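Side-chain contacts in flagellar hook protein FlgE (Caulobacter crescentus CB15, PDB 5AY6), which probably assembles, as many copies of the whole protein of which this is a middle fragment, into the hook, the universal joint of the bacterial flagellum: residues Y67-K72 / L126-A131; V93-D98 / V121-L126. One frame throughout, in Å; residues are numbered along the deposited sequence.

In the fold
Interactions 1 and 2 share Leu126 and lie 6 Å apart between centres, both within the third domain of FlgE. Both bring the chain from 121 to 131 against one five-stranded antiparallel sheet: interaction 1 reaches strand 64-73, interaction 2 strand 92-99, one of the two outermost. Ile97 CD1 joins the two, lying 3.7 Å from Ile128 CD1 and 3.9 Å from Val69 CG1, so the apolar layer is continuous. On the covering side, Ile128 N and Leu123 O, 3.1 Å apart, probably share a hydrogen bond that couples the two parts of the covering chain. Along the sequence, both segments of interaction 2 fall within the span from 67 to 131.

Interaction 1. Residues Y67-K72 / L126-A131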
loop_
_atom_site.group_PDB
_atom_site.type_symbol
_atom_site.label_atom_id
_atom_site.label_comp_id
_atom_site.label_asym_id
_atom_site.label_seq_id
_atom_site.Cartn_x
_atom_site.Cartn_y
_atom_site.Cartn_z
ATOM N N TYR A 67 1.552 9.165 6.877
ATOM C CA TYR A 67 0.832 8.026 7.432
ATOM C C TYR A 67 -0.625 8.406 7.701
ATOM O O TYR A 67 -0.929 9.569 7.969
ATOM C CB TYR A 67 1.493 7.543 8.731
ATOM C CG TYR A 67 2.981 7.269 8.625
ATOM C CD1 TYR A 67 3.453 6.071 8.096
ATOM C CD2 TYR A 67 3.914 8.198 9.076
ATOM C CE1 TYR A 67 4.814 5.812 8.004
ATOM C CE2 TYR A 67 5.282 7.944 8.988
ATOM C CZ TYR A 67 5.723 6.751 8.453
ATOM O OH TYR A 67 7.077 6.491 8.363
ATOM N N LEU A 68 -1.526 7.431 7.631
ATOM C CA LEU A 68 -2.910 7.665 8.029
ATOM C C LEU A 68 -3.039 7.417 9.526
ATOM O O LEU A 68 -2.343 6.561 10.073
ATOM C CB LEU A 68 -3.874 6.756 7.261
ATOM C CG LEU A 68 -3.827 6.823 5.735
ATOM C CD1 LEU A 68 -4.917 5.947 5.130
ATOM C CD2 LEU A 68 -3.971 8.265 5.267
ATOM N N VAL A 69 -3.924 8.163 10.183
ATOM C CA VAL A 69 -4.146 8.002 11.617
ATOM C C VAL A 69 -5.629 7.925 11.964
ATOM O O VAL A 69 -6.424 8.756 11.516
ATOM C CB VAL A 69 -3.527 9.164 12.424
ATOM C CG1 VAL A 69 -3.837 9.007 13.909
ATOM C CG2 VAL A 69 -2.030 9.244 12.199
ATOM N N ASP A 70 -5.994 6.924 12.763
ATOM C CA ASP A 70 -7.327 6.849 13.358
ATOM C C ASP A 70 -7.221 6.928 14.875
ATOM O O ASP A 70 -6.387 6.250 15.481
ATOM C CB ASP A 70 -8.048 5.556 12.966
ATOM C CG ASP A 70 -8.411 5.505 11.494
ATOM O OD1 ASP A 70 -8.970 6.499 10.978
ATOM O OD2 ASP A 70 -8.137 4.466 10.860
ATOM N N ILE A 71 -8.059 7.758 15.488
ATOM C CA ILE A 71 -8.166 7.788 16.945
ATOM C C ILE A 71 -9.494 7.158 17.350
ATOM O O ILE A 71 -10.562 7.610 16.925
ATOM C CB ILE A 71 -8.082 9.213 17.511
ATOM C CG1 ILE A 71 -6.917 9.977 16.879
ATOM C CG2 ILE A 71 -7.943 9.165 19.029
ATOM C CD1 ILE A 71 -5.570 9.369 17.164
ATOM N N LYS A 72 -9.425 6.110 18.161
ATOM C CA LYS A 72 -10.621 5.352 18.497
ATOM C C LYS A 72 -10.909 5.353 19.993
ATOM O O LYS A 72 -9.994 5.331 20.821
ATOM C CB LYS A 72 -10.495 3.913 17.991
ATOM C CG LYS A 72 -10.332 3.799 16.480
ATOM C CD LYS A 72 -10.414 2.350 16.027
ATOM C CE LYS A 72 -10.268 2.225 14.520
ATOM N NZ LYS A 72 -10.468 0.819 14.062
ATOM N N LEU A 126 -1.432 11.684 22.506
ATOM C CA LEU A 126 -1.766 10.566 21.632
ATOM C C LEU A 126 -0.510 9.905 21.069
ATOM O O LEU A 126 -0.594 8.879 20.401
ATOM C CB LEU A 126 -2.668 11.027 20.486
ATOM C CG LEU A 126 -4.008 11.647 20.890
ATOM C CD1 LEU A 126 -4.788 12.059 19.650
ATOM C CD2 LEU A 126 -4.817 10.677 21.736
ATOM N N GLY A 127 0.650 10.496 21.340
ATOM C CA GLY A 127 1.913 9.948 20.873
ATOM C C GLY A 127 2.234 10.305 19.432
ATOM O O GLY A 127 3.238 9.853 18.878
ATOM N N ILE A 128 1.376 11.117 18.822
ATOM C CA ILE A 128 1.571 11.553 17.444
ATOM C C ILE A 128 2.705 12.572 17.409
ATOM O O ILE A 128 3.433 12.687 16.421
ATOM C CB ILE A 128 0.269 12.139 16.861
ATOM C CG1 ILE A 128 -0.781 11.033 16.727
ATOM C CG2 ILE A 128 0.507 12.781 15.499
ATOM C CD1 ILE A 128 -2.207 11.522 16.846
ATOM N N VAL A 129 2.843 13.297 18.513
ATOM C CA VAL A 129 3.965 14.196 18.738
ATOM C C VAL A 129 4.713 13.680 19.964
ATOM O O VAL A 129 4.094 13.140 20.877
ATOM C CB VAL A 129 3.488 15.656 18.935
ATOM C CG1 VAL A 129 4.513 16.485 19.689
ATOM C CG2 VAL A 129 3.168 16.289 17.591
ATOM N N ASN A 130 6.035 13.812 19.975
ATOM C CA ASN A 130 6.843 13.280 21.068
ATOM C C ASN A 130 7.623 14.379 21.780
ATOM O O ASN A 130 8.401 15.103 21.162
ATOM C CB ASN A 130 7.799 12.207 20.537
ATOM C CG ASN A 130 8.510 11.446 21.642
ATOM O OD1 ASN A 130 8.249 11.652 22.827
ATOM N ND2 ASN A 130 9.410 10.551 21.252
ATOM N N ALA A 131 7.410 14.500 23.084
ATOM C CA ALA A 131 8.065 15.536 23.871
ATOM C C ALA A 131 9.473 15.116 24.282
ATOM O O ALA A 131 10.324 15.957 24.565
ATOM C CB ALA A 131 7.232 15.866 25.100
#
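Val69 is the first residue of segment 67-72, on strand 64-73, to meet the loop 126-131, through its CG1 methyl. With CG1 anti to the backbone N (chi1 177°), that branch lies beside the carbonyl carbon and comes tip to tip with Ile128, Val69 CG1 to Ile128 CD1 at 4.2 Å. Two residues on, Ile71 points from the same face of the strand, as the alternation of a beta strand requires, and makes the larger contact. Its terminal methyl serves two partners: Ile71 CD1 is 3.7 Å from Leu126 CD1, where the two side chains cross at a slant, and 4.0 Å from Ile128 CD1, which it meets end on. Leu126 CD1 also lies 4.1 Å from Ile71 CG1, so this branch lies against the last bond of the isoleucine as well as its terminal methyl. Ile128 extends its longer branch toward the strand (chi2 151°), which lets the single CD1 methyl touch both Val69 and Ile71. The backbones stay well apart, with CA atoms of Ile71 and Leu126 at 8.4 Å, and the contact across the interval is made by side chains. Between the two loop anchors, Gly127 adopts a positive phi of 82°, a conformation that favours glycine; Leu126 and Ile128, on either side of it in sequence, both face the sheet. All four touching residues are buried. Strand 64-73 is the middle one of its five-stranded antiparallel sheet, and its neighbours extend the same apolar layer: Tyr48 and Tyr52 of strand 45-53 touch Leu126 and Ile128 respectively, while Val83 of strand 76-86 packs on Val69 and Ile128.

Interaction 2. Residues V93-D98 / V121-L126; sequences VSSTID and VNLADL
An ST turn at Ser95, where edge strand 92-99 is interrupted, gives this contact its shape: Ser95 OG accepts a hydrogen bond from the backbone N of Ile97 at 3.1 Å, with an N-H...O angle of 157°. A classic beta bulge comes just before it, Val93 and Ser94 both facing Ala84 of strand 76-86. Across from the turn stands Leu123, which makes both contacts of segment 121-126 with segment 93-98, one through each terminal methyl. Leu123 CD1 lies 4.3 Å from Ser95 OG, and Leu123 CD2 lies 4.3 Å from Ile97 CD1. The isoleucine reaches this point because its longer branch is extended about the CB-CG1 bond (chi2 177°), carrying CD1 away from the backbone; the CA atoms of Ile97 and Leu123 are 9.3 Å apart. On the other side, Leu123 opens a turn of helical backbone conformation that runs on to Leu126, where Leu126 N donates to Leu123 O at 3.0 Å. The turn follows directly from strand 120-122. Ile97 has further apolar neighbours in Ala79 and Val83 of strand 76-86, so Leu123 adds to a layer already packed on the sheet. The three touching residues are buried, yet only 99 Å² is covered between the segments and the approaches are loose, which marks this as a light van der Waals contact at the margin of the sheet. The one polar atom in it, Ser95 OG, is engaged by the Ile97 amide within its own turn, which probably eases its placement beside a leucine methyl.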
loop_
_atom_site.group_PDB
_atom_site.type_symbol
_atom_site.label_atom_id
_atom_site.label_comp_id
_atom_site.label_asym_id
_atom_site.label_seq_id
_atom_site.Cartn_x
_atom_site.Cartn_y
_atom_site.Cartn_z
ATOM N N VAL A 93 5.338 17.691 10.624
ATOM C CA VAL A 93 5.340 18.825 9.704
ATOM C C VAL A 93 3.917 19.305 9.426
ATOM O O VAL A 93 3.672 20.504 9.294
ATOM C CB VAL A 93 6.049 18.462 8.376
ATOM C CG1 VAL A 93 5.775 19.499 7.300
ATOM C CG2 VAL A 93 7.545 18.327 8.606
ATOM N N SER A 94 2.977 18.369 9.353
ATOM C CA SER A 94 1.579 18.728 9.135
ATOM C C SER A 94 0.637 17.624 9.602
ATOM O O SER A 94 0.988 16.440 9.585
ATOM C CB SER A 94 1.322 19.033 7.663
ATOM O OG SER A 94 1.224 17.838 6.912
ATOM N N SER A 95 -0.560 18.032 10.018
ATOM C CA SER A 95 -1.608 17.112 10.448
ATOM C C SER A 95 -2.967 17.545 9.906
ATOM O O SER A 95 -3.310 18.726 9.955
ATOM C CB SER A 95 -1.671 17.030 11.975
ATOM O OG SER A 95 -2.842 16.342 12.398
ATOM N N THR A 96 -3.735 16.591 9.387
ATOM C CA THR A 96 -5.111 16.861 8.992
ATOM C C THR A 96 -6.084 16.117 9.898
ATOM O O THR A 96 -7.263 15.975 9.569
ATOM C CB THR A 96 -5.390 16.458 7.532
ATOM O OG1 THR A 96 -5.279 15.034 7.393
ATOM C CG2 THR A 96 -4.417 17.156 6.581
ATOM N N ILE A 97 -5.587 15.632 11.032
ATOM C CA ILE A 97 -6.441 14.924 11.981
ATOM C C ILE A 97 -7.505 15.865 12.520
ATOM O O ILE A 97 -7.204 16.952 13.013
ATOM C CB ILE A 97 -5.638 14.334 13.160
ATOM C CG1 ILE A 97 -4.486 13.469 12.652
ATOM C CG2 ILE A 97 -6.543 13.503 14.064
ATOM C CD1 ILE A 97 -3.603 12.924 13.767
ATOM N N ASP A 98 -8.757 15.440 12.410
ATOM C CA ASP A 98 -9.896 16.238 12.836
ATOM C C ASP A 98 -10.993 15.259 13.248
ATOM O O ASP A 98 -10.864 14.061 12.994
ATOM C CB ASP A 98 -10.365 17.155 11.702
ATOM C CG ASP A 98 -11.116 18.376 12.200
ATOM O OD1 ASP A 98 -11.421 18.457 13.409
ATOM O OD2 ASP A 98 -11.401 19.262 11.367
ATOM N N VAL A 121 -8.050 17.292 22.024
ATOM C CA VAL A 121 -7.025 16.642 22.830
ATOM C C VAL A 121 -5.666 16.982 22.238
ATOM O O VAL A 121 -5.566 17.373 21.068
ATOM C CB VAL A 121 -7.203 15.104 22.900
ATOM C CG1 VAL A 121 -8.546 14.745 23.526
ATOM C CG2 VAL A 121 -7.073 14.489 21.515
ATOM N N ASN A 122 -4.620 16.846 23.045
ATOM C CA ASN A 122 -3.272 17.129 22.575
ATOM C C ASN A 122 -2.675 15.954 21.811
ATOM O O ASN A 122 -2.699 14.817 22.289
ATOM C CB ASN A 122 -2.372 17.509 23.753
ATOM C CG ASN A 122 -2.802 18.806 24.414
ATOM O OD1 ASN A 122 -3.410 19.668 23.775
ATOM N ND2 ASN A 122 -2.494 18.948 25.696
ATOM N N LEU A 123 -2.139 16.236 20.624
ATOM C CA LEU A 123 -1.480 15.218 19.810
ATOM C C LEU A 123 -0.358 14.520 20.579
ATOM O O LEU A 123 -0.103 13.331 20.375
ATOM C CB LEU A 123 -0.915 15.830 18.522
ATOM C CG LEU A 123 -1.890 16.465 17.529
ATOM C CD1 LEU A 123 -1.140 16.916 16.285
ATOM C CD2 LEU A 123 -3.008 15.500 17.156
ATOM N N ALA A 124 0.307 15.261 21.462
ATOM C CA ALA A 124 1.389 14.708 22.270
ATOM C C ALA A 124 0.882 13.622 23.224
ATOM O O ALA A 124 1.585 12.650 23.504
ATOM C CB ALA A 124 2.086 15.814 23.050
ATOM N N ASP A 125 -0.338 13.787 23.724
ATOM C CA ASP A 125 -0.927 12.786 24.609
ATOM C C ASP A 125 -1.350 11.543 23.827
ATOM O O ASP A 125 -1.591 10.482 24.407
ATOM C CB ASP A 125 -2.122 13.371 25.367
ATOM C CG ASP A 125 -1.704 14.382 26.420
ATOM O OD1 ASP A 125 -0.671 14.151 27.081
ATOM O OD2 ASP A 125 -2.404 15.405 26.584
ATOM N N LEU A 126 -1.432 11.684 22.506
ATOM C CA LEU A 126 -1.766 10.566 21.632
ATOM C C LEU A 126 -0.510 9.905 21.069
ATOM O O LEU A 126 -0.594 8.879 20.401
ATOM C CB LEU A 126 -2.668 11.027 20.486
ATOM C CG LEU A 126 -4.008 11.647 20.890
ATOM C CD1 LEU A 126 -4.788 12.059 19.650
ATOM C CD2 LEU A 126 -4.817 10.677 21.736
#